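Local structure of inorganic pyrophosphatase (Shewanella sp. AS-11, 6LL8) at residues Y70-E76 with G91-K97; F184-S188 with L218-D222. The protein probably hydrolyses inorganic pyrophosphate to two phosphates at a cluster of divalent metal ions, with manganese as its usual cofactor. One frame throughout, in Å; residues are numbered along the deposited sequence. Where two conformers were deposited one is given.

Contact 1. Residues Y70-E76 with G91-K97; sequences YIVDHSE and GIVDHHK. With MG (magnesium ion), chain D; MG (magnesium ion), chain C; 2PN (imidodiphosphoric acid), chain I.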
ATOM      1  N   TYR A  70       2.506 -13.678  -9.768  1.00  7.68           N
ATOM      2  CA  TYR A  70       2.385 -12.330 -10.361  1.00  7.58           C
ATOM      3  C   TYR A  70       2.255 -11.397  -9.182  1.00  7.80           C
ATOM      4  O   TYR A  70       1.254 -11.405  -8.445  1.00  8.58           O
ATOM      5  CB  TYR A  70       1.208 -12.243 -11.325  1.00  7.82           C
ATOM      6  CG  TYR A  70       1.401 -11.224 -12.410  1.00  7.87           C
ATOM      7  CD1 TYR A  70       1.595  -9.884 -12.124  1.00  8.87           C
ATOM      8  CD2 TYR A  70       1.349 -11.594 -13.745  1.00  8.98           C
ATOM      9  CE1 TYR A  70       1.795  -8.960 -13.134  1.00  9.07           C
ATOM     10  CE2 TYR A  70       1.522 -10.675 -14.776  1.00  9.31           C
ATOM     11  CZ  TYR A  70       1.762  -9.345 -14.454  1.00  9.53           C
ATOM     12  OH  TYR A  70       1.984  -8.388 -15.409  1.00 10.89           O
ATOM     13  N   ILE A  71       3.309 -10.613  -8.964  1.00  7.53           N
ATOM     14  CA  ILE A  71       3.433  -9.680  -7.834  1.00  7.44           C
ATOM     15  C   ILE A  71       2.635  -8.417  -8.162  1.00  7.39           C
ATOM     16  O   ILE A  71       2.737  -7.884  -9.256  1.00  7.96           O
ATOM     17  CB  ILE A  71       4.906  -9.351  -7.587  1.00  8.04           C
ATOM     18  CG1 ILE A  71       5.721 -10.587  -7.203  1.00 10.24           C
ATOM     19  CG2 ILE A  71       5.076  -8.208  -6.588  1.00  9.41           C
ATOM     20  CD1 ILE A  71       5.492 -11.115  -5.835  1.00 12.00           C
ATOM     21  N   VAL A  72       1.926  -7.900  -7.170  1.00  7.64           N
ATOM     22  CA  VAL A  72       1.156  -6.641  -7.269  1.00  7.71           C
ATOM     23  C   VAL A  72       1.666  -5.680  -6.204  1.00  6.90           C
ATOM     24  O   VAL A  72       1.790  -6.045  -5.039  1.00  7.68           O
ATOM     25  CB  VAL A  72      -0.344  -6.936  -7.091  1.00  8.94           C
ATOM     26  CG1 VAL A  72      -1.182  -5.683  -7.207  1.00  9.71           C
ATOM     27  CG2 VAL A  72      -0.828  -7.983  -8.067  1.00  9.85           C
ATOM     28  N   ASP A  73       1.862  -4.426  -6.599  1.00  6.91           N
ATOM     29  CA  ASP A  73       1.903  -3.295  -5.649  1.00  6.81           C
ATOM     30  C   ASP A  73       3.171  -3.271  -4.792  1.00  6.67           C
ATOM     31  O   ASP A  73       3.160  -2.579  -3.766  1.00  7.72           O
ATOM     32  CB  ASP A  73       0.629  -3.251  -4.820  1.00  7.45           C
ATOM     33  CG  ASP A  73       0.336  -2.033  -4.003  1.00  7.46           C
ATOM     34  OD1 ASP A  73       0.531  -0.883  -4.498  1.00  8.12           O
ATOM     35  OD2 ASP A  73      -0.156  -2.243  -2.885  1.00  7.29           O
ATOM     36  N   HIS A  74       4.246  -3.903  -5.224  1.00  7.21           N
ATOM     37  CA  HIS A  74       5.595  -3.722  -4.658  1.00  7.68           C
ATOM     38  C   HIS A  74       6.612  -4.423  -5.544  1.00  7.63           C
ATOM     39  O   HIS A  74       6.215  -5.234  -6.382  1.00  8.33           O
ATOM     40  CB  HIS A  74       5.680  -4.269  -3.228  1.00  8.09           C
ATOM     41  CG  HIS A  74       5.730  -5.740  -3.166  1.00  8.09           C
ATOM     42  ND1 HIS A  74       6.933  -6.417  -3.024  1.00  8.98           N
ATOM     43  CD2 HIS A  74       4.731  -6.635  -3.221  1.00  8.14           C
ATOM     44  CE1 HIS A  74       6.611  -7.712  -3.019  1.00  9.35           C
ATOM     45  NE2 HIS A  74       5.294  -7.903  -3.108  1.00  8.86           N
ATOM     46  N   SER A  75       7.898  -4.221  -5.260  1.00  7.64           N
ATOM     47  CA  SER A  75       8.940  -5.063  -5.857  1.00  8.38           C
ATOM     48  C   SER A  75      10.071  -5.334  -4.866  1.00  8.97           C
ATOM     49  O   SER A  75      11.249  -5.325  -5.257  1.00 10.00           O
ATOM     50  CB  SER A  75       9.431  -4.520  -7.166  1.00  8.91           C
ATOM     51  OG  SER A  75       9.958  -3.205  -7.049  1.00  9.18           O
ATOM     52  N   GLU A  76       9.705  -5.632  -3.620  1.00  8.58           N
ATOM     53  CA  GLU A  76      10.657  -5.743  -2.499  1.00  9.37           C
ATOM     54  C   GLU A  76      10.705  -7.148  -1.919  1.00  9.64           C
ATOM     55  O   GLU A  76       9.662  -7.734  -1.626  1.00 10.45           O
ATOM     56  CB  GLU A  76      10.214  -4.834  -1.343  1.00 10.26           C
ATOM     57  CG  GLU A  76      10.086  -3.369  -1.695  1.00 10.55           C
ATOM     58  CD  GLU A  76      11.362  -2.634  -2.039  1.00 11.24           C
ATOM     59  OE1 GLU A  76      12.422  -2.982  -1.528  1.00 14.32           O
ATOM     60  OE2 GLU A  76      11.271  -1.710  -2.851  1.00 12.04           O
ATOM     61  N   GLY A  91       5.463 -12.036 -13.254  1.00  7.99           N
ATOM     62  CA  GLY A  91       5.050 -10.666 -13.527  1.00  8.47           C
ATOM     63  C   GLY A  91       5.122  -9.798 -12.307  1.00  7.40           C
ATOM     64  O   GLY A  91       5.055 -10.319 -11.181  1.00  7.84           O
ATOM     65  N   ILE A  92       5.222  -8.496 -12.524  1.00  7.36           N
ATOM     66  CA  ILE A  92       5.069  -7.458 -11.491  1.00  7.11           C
ATOM     67  C   ILE A  92       4.200  -6.379 -12.107  1.00  6.96           C
ATOM     68  O   ILE A  92       4.540  -5.878 -13.197  1.00  8.08           O
ATOM     69  CB  ILE A  92       6.395  -6.858 -11.028  1.00  7.45           C
ATOM     70  CG1 ILE A  92       7.337  -7.959 -10.505  1.00  8.39           C
ATOM     71  CG2 ILE A  92       6.157  -5.782  -9.981  1.00  9.08           C
ATOM     72  CD1 ILE A  92       8.729  -7.461 -10.195  1.00  9.59           C
ATOM     73  N   VAL A  93       3.152  -5.971 -11.418  1.00  6.96           N
ATOM     74  CA  VAL A  93       2.381  -4.754 -11.764  1.00  7.17           C
ATOM     75  C   VAL A  93       2.452  -3.849 -10.554  1.00  7.13           C
ATOM     76  O   VAL A  93       2.103  -4.268  -9.442  1.00  7.93           O
ATOM     77  CB  VAL A  93       0.947  -5.070 -12.216  1.00  7.51           C
ATOM     78  CG1 VAL A  93       0.139  -5.875 -11.212  1.00  8.71           C
ATOM     79  CG2 VAL A  93       0.245  -3.783 -12.588  1.00  8.37           C
ATOM     80  N   ASP A  94       2.924  -2.612 -10.740  1.00  7.05           N
ATOM     81  CA  ASP A  94       3.258  -1.793  -9.562  1.00  6.94           C
ATOM     82  C   ASP A  94       3.418  -0.345  -9.950  1.00  7.04           C
ATOM     83  O   ASP A  94       3.422   0.022 -11.127  1.00  7.59           O
ATOM     84  CB  ASP A  94       4.522  -2.341  -8.893  1.00  8.20           C
ATOM     85  CG  ASP A  94       4.826  -1.757  -7.530  1.00  7.76           C
ATOM     86  OD1 ASP A  94       3.857  -1.290  -6.857  1.00  7.85           O
ATOM     87  OD2 ASP A  94       5.996  -1.780  -7.131  1.00  8.97           O
ATOM     88  N   HIS A  95       3.631   0.477  -8.929  1.00  7.03           N
ATOM     89  CA  HIS A  95       3.822   1.938  -9.014  1.00  6.89           C
ATOM     90  C   HIS A  95       4.793   2.427  -7.934  1.00  7.02           C
ATOM     91  O   HIS A  95       4.743   3.588  -7.557  1.00  7.78           O
ATOM     92  CB  HIS A  95       2.476   2.653  -8.962  1.00  6.75           C
ATOM     93  CG  HIS A  95       1.689   2.508  -7.690  1.00  6.82           C
ATOM     94  ND1 HIS A  95       1.022   3.581  -7.156  1.00  7.65           N
ATOM     95  CD2 HIS A  95       1.381   1.451  -6.898  1.00  6.89           C
ATOM     96  CE1 HIS A  95       0.352   3.154  -6.080  1.00  6.85           C
ATOM     97  NE2 HIS A  95       0.536   1.866  -5.885  1.00  7.12           N
ATOM     98  N   HIS A  96       5.659   1.543  -7.445  1.00  6.94           N
ATOM     99  CA  HIS A  96       6.712   1.874  -6.471  1.00  7.33           C
ATOM    100  C   HIS A  96       8.076   1.954  -7.139  1.00  7.92           C
ATOM    101  O   HIS A  96       8.239   1.550  -8.304  1.00  8.53           O
ATOM    102  CB  HIS A  96       6.763   0.834  -5.337  1.00  7.63           C
ATOM    103  CG  HIS A  96       5.592   0.904  -4.417  1.00  7.93           C
ATOM    104  ND1 HIS A  96       4.381   0.257  -4.677  1.00  8.43           N
ATOM    105  CD2 HIS A  96       5.423   1.538  -3.224  1.00  8.40           C
ATOM    106  CE1 HIS A  96       3.538   0.531  -3.679  1.00  8.03           C
ATOM    107  NE2 HIS A  96       4.152   1.294  -2.772  1.00  8.74           N
ATOM    108  N   LYS A  97       9.058   2.413  -6.382  1.00  8.20           N
ATOM    109  CA  LYS A  97      10.460   2.274  -6.746  1.00  8.00           C
ATOM    110  C   LYS A  97      10.772   0.829  -7.090  1.00  7.96           C
ATOM    111  O   LYS A  97      10.073  -0.103  -6.663  1.00  8.44           O
ATOM    112  CB  LYS A  97      11.317   2.734  -5.573  1.00  7.89           C
ATOM    113  CG  LYS A  97      11.363   1.794  -4.379  1.00  8.71           C
ATOM    114  CD  LYS A  97      12.116   2.426  -3.216  1.00  9.55           C
ATOM    115  CE  LYS A  97      12.143   1.596  -1.959  1.00 10.53           C
ATOM    116  NZ  LYS A  97      12.911   0.342  -2.112  1.00 11.40           N
TER
HETATM  117 MG    MG D 402      -0.603   0.919  -4.195  1.00  7.30          MG
HETATM  118 MG    MG C 401      -0.365  -1.013  -1.322  1.00  6.59          MG
HETATM  119  P1  2PN I 407       0.830   1.850  -1.517  1.00  7.60           P
HETATM  120  O1  2PN I 407       1.026   0.374  -1.184  1.00  7.96           O
HETATM  121  O2  2PN I 407      -0.268   2.481  -0.702  1.00  7.90           O
HETATM  122  O3  2PN I 407       0.631   2.048  -3.009  1.00  7.99           O
HETATM  123  N1  2PN I 407       2.238   2.609  -1.132  1.00  7.29           N
HETATM  124  P2  2PN I 407       2.705   3.677   0.036  1.00  8.36           P
HETATM  125  O4  2PN I 407       3.950   3.044   0.651  1.00  9.41           O
HETATM  126  O5  2PN I 407       1.590   3.785   1.055  1.00  8.34           O
HETATM  127  O6  2PN I 407       3.013   4.990  -0.640  1.00  8.99           O
HETATM  128  O   HOH W   1       8.305  -1.636  -8.510  1.00  9.73           O
HETATM  129  O   HOH W   2       9.046  -1.548  -4.395  1.00  9.99           O
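G91 presses its CA onto one face of the Y70 ring, 3.5 Å from the centroid and 4° off the normal, a CH-pi contact; a beta-carbon on G91 would collide with Y70 CE2. The Y70 hydroxyl itself bonds to E108. G91 O accepts from I71 N at 2.8 Å, a rung of the parallel ladder. I92 CG1 packs on I71 CB across the sheet face that Y70 does not share. V93 N donates to I71 O and V93 O takes D73 N at 2.9 Å, while CG1 lies alongside V72 CG2. D94, its chi1 of -169° setting CG opposite N, lays its carboxylate against the D73-H74 backbone, OD1 2.9 Å from D73 C. H95 N reaches that OD1 from above the carboxylate plane. H95 NE2 binds one magnesium at 2.2 Å beside D73 OD1, ring and carboxylate nearly coplanar; D15 and D147 bind that ion too, and H95 ND1 bonds to V114 O. D73 OD2, bonded also to S16, binds a second magnesium with H9 and D13, so one carboxylate bridges both ions. H96 ND1 meets the syn lone pair of D94 OD1 at 2.7 Å and 179°; the ring is thus held against rotation, and H96 NE2 accepts the N-H of N1 of imidodiphosphate at 2.8 Å. K97 NZ closes a salt bridge on E76 OE2 at 2.7 Å. D94, H95 and H96 form the DHH signature at the strand end of a parallel sheet, beside magnesium and imidodiphosphate.

Contact 2. Residues F184-S188 with L218-D222; sequences FKVKS and LEVID
K187 and E219 lie side by side where the last turn of helix 176-187 meets the end of strand 211-220, a helix end set against a mixed sheet within the DHHA2 region. Along the lysine, CB rests against the backbone O of E219 at 3.4 Å, CD passes E219 OE1 at 3.8 Å, CE approaches the same oxygen, and NZ closes a salt bridge on OE1 at 2.7 Å. The ammonium meets OE1 on its syn side, 25° out of the carboxylate plane. Beyond CG the K187 chain is extended, which carries its tip alongside the glutamate chain; NZ also bonds to S146 OG, and the K187 side chain comes to about 4 Å, nearest atoms, from a bound magnesium. The F184 ring meets the glutamate with its edge: CE1 lies 3.9 Å from E219 CD, with ring and carboxylate planes 85° apart. Replacing E219 by an alanine is likely to leave the K187 ammonium without its carboxylate mate and to take the CD contact from the F184 ring edge. Water 3 adds a backbone bridge, donating to both K187 O and E219 O. V220 CG1 packs near S188 CA, and the S188 hydroxyl works in both senses. S188 OG donates back to F184 O at 2.8 Å, and the same hydroxyl oxygen accepts I221 N at 2.9 Å, with an N-H...O angle of 152°.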
ATOM      1  N   PHE A 184     -12.135   6.819   3.890  1.00  8.80           N
ATOM      2  CA  PHE A 184     -11.318   7.504   4.914  1.00  9.12           C
ATOM      3  C   PHE A 184     -12.059   7.670   6.232  1.00  8.63           C
ATOM      4  O   PHE A 184     -11.404   7.665   7.274  1.00  9.51           O
ATOM      5  CB  PHE A 184     -10.701   8.783   4.353  1.00  9.34           C
ATOM      6  CG  PHE A 184      -9.585   8.473   3.386  1.00  9.07           C
ATOM      7  CD1 PHE A 184      -8.322   8.163   3.857  1.00  9.38           C
ATOM      8  CD2 PHE A 184      -9.821   8.391   2.029  1.00  9.58           C
ATOM      9  CE1 PHE A 184      -7.322   7.781   2.972  1.00  9.71           C
ATOM     10  CE2 PHE A 184      -8.815   8.028   1.158  1.00 10.12           C
ATOM     11  CZ  PHE A 184      -7.569   7.699   1.628  1.00 10.17           C
ATOM     12  N   LYS A 185     -13.370   7.740   6.219  1.00  8.97           N
ATOM     13  CA  LYS A 185     -14.134   7.682   7.490  1.00  9.35           C
ATOM     14  C   LYS A 185     -13.979   6.305   8.131  1.00  9.33           C
ATOM     15  O   LYS A 185     -13.807   6.210   9.332  1.00  9.89           O
ATOM     16  CB  LYS A 185     -15.606   8.019   7.243  1.00 10.21           C
ATOM     17  CG  LYS A 185     -15.854   9.473   6.874  1.00 11.43           C
ATOM     18  CD  LYS A 185     -17.338   9.729   6.678  1.00 16.05           C
ATOM     19  CE  LYS A 185     -17.696  11.108   6.286  1.00 18.37           C
ATOM     20  NZ  LYS A 185     -19.142  11.289   6.596  1.00 15.75           N
ATOM     21  N   VAL A 186     -13.983   5.242   7.344  1.00  8.98           N
ATOM     22  CA  VAL A 186     -13.704   3.893   7.890  1.00  9.09           C
ATOM     23  C   VAL A 186     -12.294   3.854   8.465  1.00 10.03           C
ATOM     24  O   VAL A 186     -12.112   3.358   9.594  1.00 10.50           O
ATOM     25  CB  VAL A 186     -13.930   2.815   6.840  1.00  9.83           C
ATOM     26  CG1 VAL A 186     -13.452   1.457   7.340  1.00 10.99           C
ATOM     27  CG2 VAL A 186     -15.408   2.730   6.470  1.00 10.70           C
ATOM     28  N   LYS A 187     -11.307   4.373   7.752  1.00  9.64           N
ATOM     29  CA  LYS A 187      -9.916   4.362   8.235  1.00  9.97           C
ATOM     30  C   LYS A 187      -9.797   5.126   9.546  1.00 10.41           C
ATOM     31  O   LYS A 187      -8.903   4.820  10.332  1.00 11.75           O
ATOM     32  CB  LYS A 187      -8.939   4.935   7.203  1.00 10.60           C
ATOM     33  CG  LYS A 187      -8.642   4.035   6.014  1.00 12.98           C
ATOM     34  CD  LYS A 187      -7.561   4.613   5.037  1.00 14.91           C
ATOM     35  CE  LYS A 187      -6.767   3.581   4.186  1.00 19.04           C
ATOM     36  NZ  LYS A 187      -6.027   4.085   2.963  1.00 20.46           N
ATOM     37  N   SER A 188     -10.626   6.137   9.765  1.00 10.25           N
ATOM     38  CA  SER A 188     -10.530   7.022  10.932  1.00 10.36           C
ATOM     39  C   SER A 188     -11.154   6.385  12.173  1.00 10.86           C
ATOM     40  O   SER A 188     -11.017   6.974  13.249  1.00 12.81           O
ATOM     41  CB  SER A 188     -11.203   8.331  10.618  1.00  9.66           C
ATOM     42  OG  SER A 188     -10.581   9.014   9.528  1.00 10.74           O
ATOM     43  N   LEU A 218      -1.000   5.802   9.281  1.00  8.77           N
ATOM     44  CA  LEU A 218      -2.419   5.845   9.651  1.00  9.34           C
ATOM     45  C   LEU A 218      -3.008   7.113   9.055  1.00  9.71           C
ATOM     46  O   LEU A 218      -2.838   8.209   9.610  1.00 11.67           O
ATOM     47  CB  LEU A 218      -2.591   5.803  11.158  1.00 10.38           C
ATOM     48  CG  LEU A 218      -2.144   4.501  11.793  1.00 10.96           C
ATOM     49  CD1 LEU A 218      -1.893   4.677  13.282  1.00 13.31           C
ATOM     50  CD2 LEU A 218      -3.152   3.391  11.530  1.00 12.76           C
ATOM     51  N   GLU A 219      -3.723   6.975   7.956  1.00  9.28           N
ATOM     52  CA  GLU A 219      -4.434   8.077   7.300  1.00  9.32           C
ATOM     53  C   GLU A 219      -5.814   8.228   7.917  1.00  9.80           C
ATOM     54  O   GLU A 219      -6.571   7.257   8.014  1.00 11.28           O
ATOM     55  CB  GLU A 219      -4.624   7.788   5.812  1.00 10.34           C
ATOM     56  CG  GLU A 219      -3.355   7.664   4.982  1.00 11.11           C
ATOM     57  CD  GLU A 219      -3.643   6.851   3.727  1.00 13.31           C
ATOM     58  OE1 GLU A 219      -4.124   5.690   3.880  1.00 15.93           O
ATOM     59  OE2 GLU A 219      -3.460   7.366   2.642  1.00 14.79           O
ATOM     60  N   VAL A 220      -6.103   9.440   8.346  1.00  9.50           N
ATOM     61  CA  VAL A 220      -7.379   9.746   9.022  1.00  9.79           C
ATOM     62  C   VAL A 220      -7.860  11.117   8.585  1.00 10.21           C
ATOM     63  O   VAL A 220      -7.098  11.905   8.019  1.00 10.80           O
ATOM     64  CB  VAL A 220      -7.220   9.687  10.554  1.00 10.81           C
ATOM     65  CG1 VAL A 220      -6.782   8.321  11.038  1.00 11.45           C
ATOM     66  CG2 VAL A 220      -6.285  10.758  11.051  1.00 11.64           C
ATOM     67  N   ILE A 221      -9.095  11.432   8.920  1.00 10.80           N
ATOM     68  CA  ILE A 221      -9.706  12.747   8.606  0.50 11.04           C
ATOM     69  C   ILE A 221      -9.305  13.820   9.616  1.00 12.29           C
ATOM     70  O   ILE A 221      -9.328  14.991   9.247  1.00 16.93           O
ATOM     71  CB  ILE A 221     -11.220  12.576   8.538  0.50 11.52           C
ATOM     72  CG1 ILE A 221     -11.587  11.798   7.276  0.50 12.63           C
ATOM     73  CG2 ILE A 221     -11.896  13.930   8.620  0.50 12.38           C
ATOM     74  CD1 ILE A 221     -12.987  11.294   7.260  0.50 13.43           C
ATOM     75  N   ASP A 222      -8.945  13.423  10.829  1.00 12.20           N
ATOM     76  CA  ASP A 222      -8.651  14.347  11.946  1.00 13.83           C
ATOM     77  C   ASP A 222      -7.619  13.728  12.878  1.00 13.16           C
ATOM     78  O   ASP A 222      -7.928  12.737  13.549  1.00 13.26           O
ATOM     79  CB  ASP A 222      -9.968  14.680  12.661  1.00 16.81           C
ATOM     80  CG  ASP A 222      -9.843  15.622  13.849  1.00 22.87           C
ATOM     81  OD1 ASP A 222      -8.702  16.065  14.117  1.00 22.65           O
ATOM     82  OD2 ASP A 222     -10.902  15.899  14.496  1.00 34.41           O
TER
HETATM   83  O   HOH W   3      -5.880   4.985   9.528  1.00 19.87           O

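How the contacts relate
The two contacts hold different elements: contact 1 pairs neighbouring strands of the parallel sheet in the DHH region, contact 2 sets a helix end on a strand of the mixed sheet in the DHHA2 region. Their centres lie 25 Å apart on opposite sides of the chain's centre, and their nearest atoms stay about 10 Å from each other. Contact 1 is buried almost throughout, whereas contact 2 is partly exposed and encloses 350 Å² against 640 Å². Contact 2 combines an ion pair with a serine-to-backbone bond and a water bridge, where contact 1 has a backbone ladder. Contact 1 ligates magnesium directly; in contact 2 a lysine side chain merely comes near one.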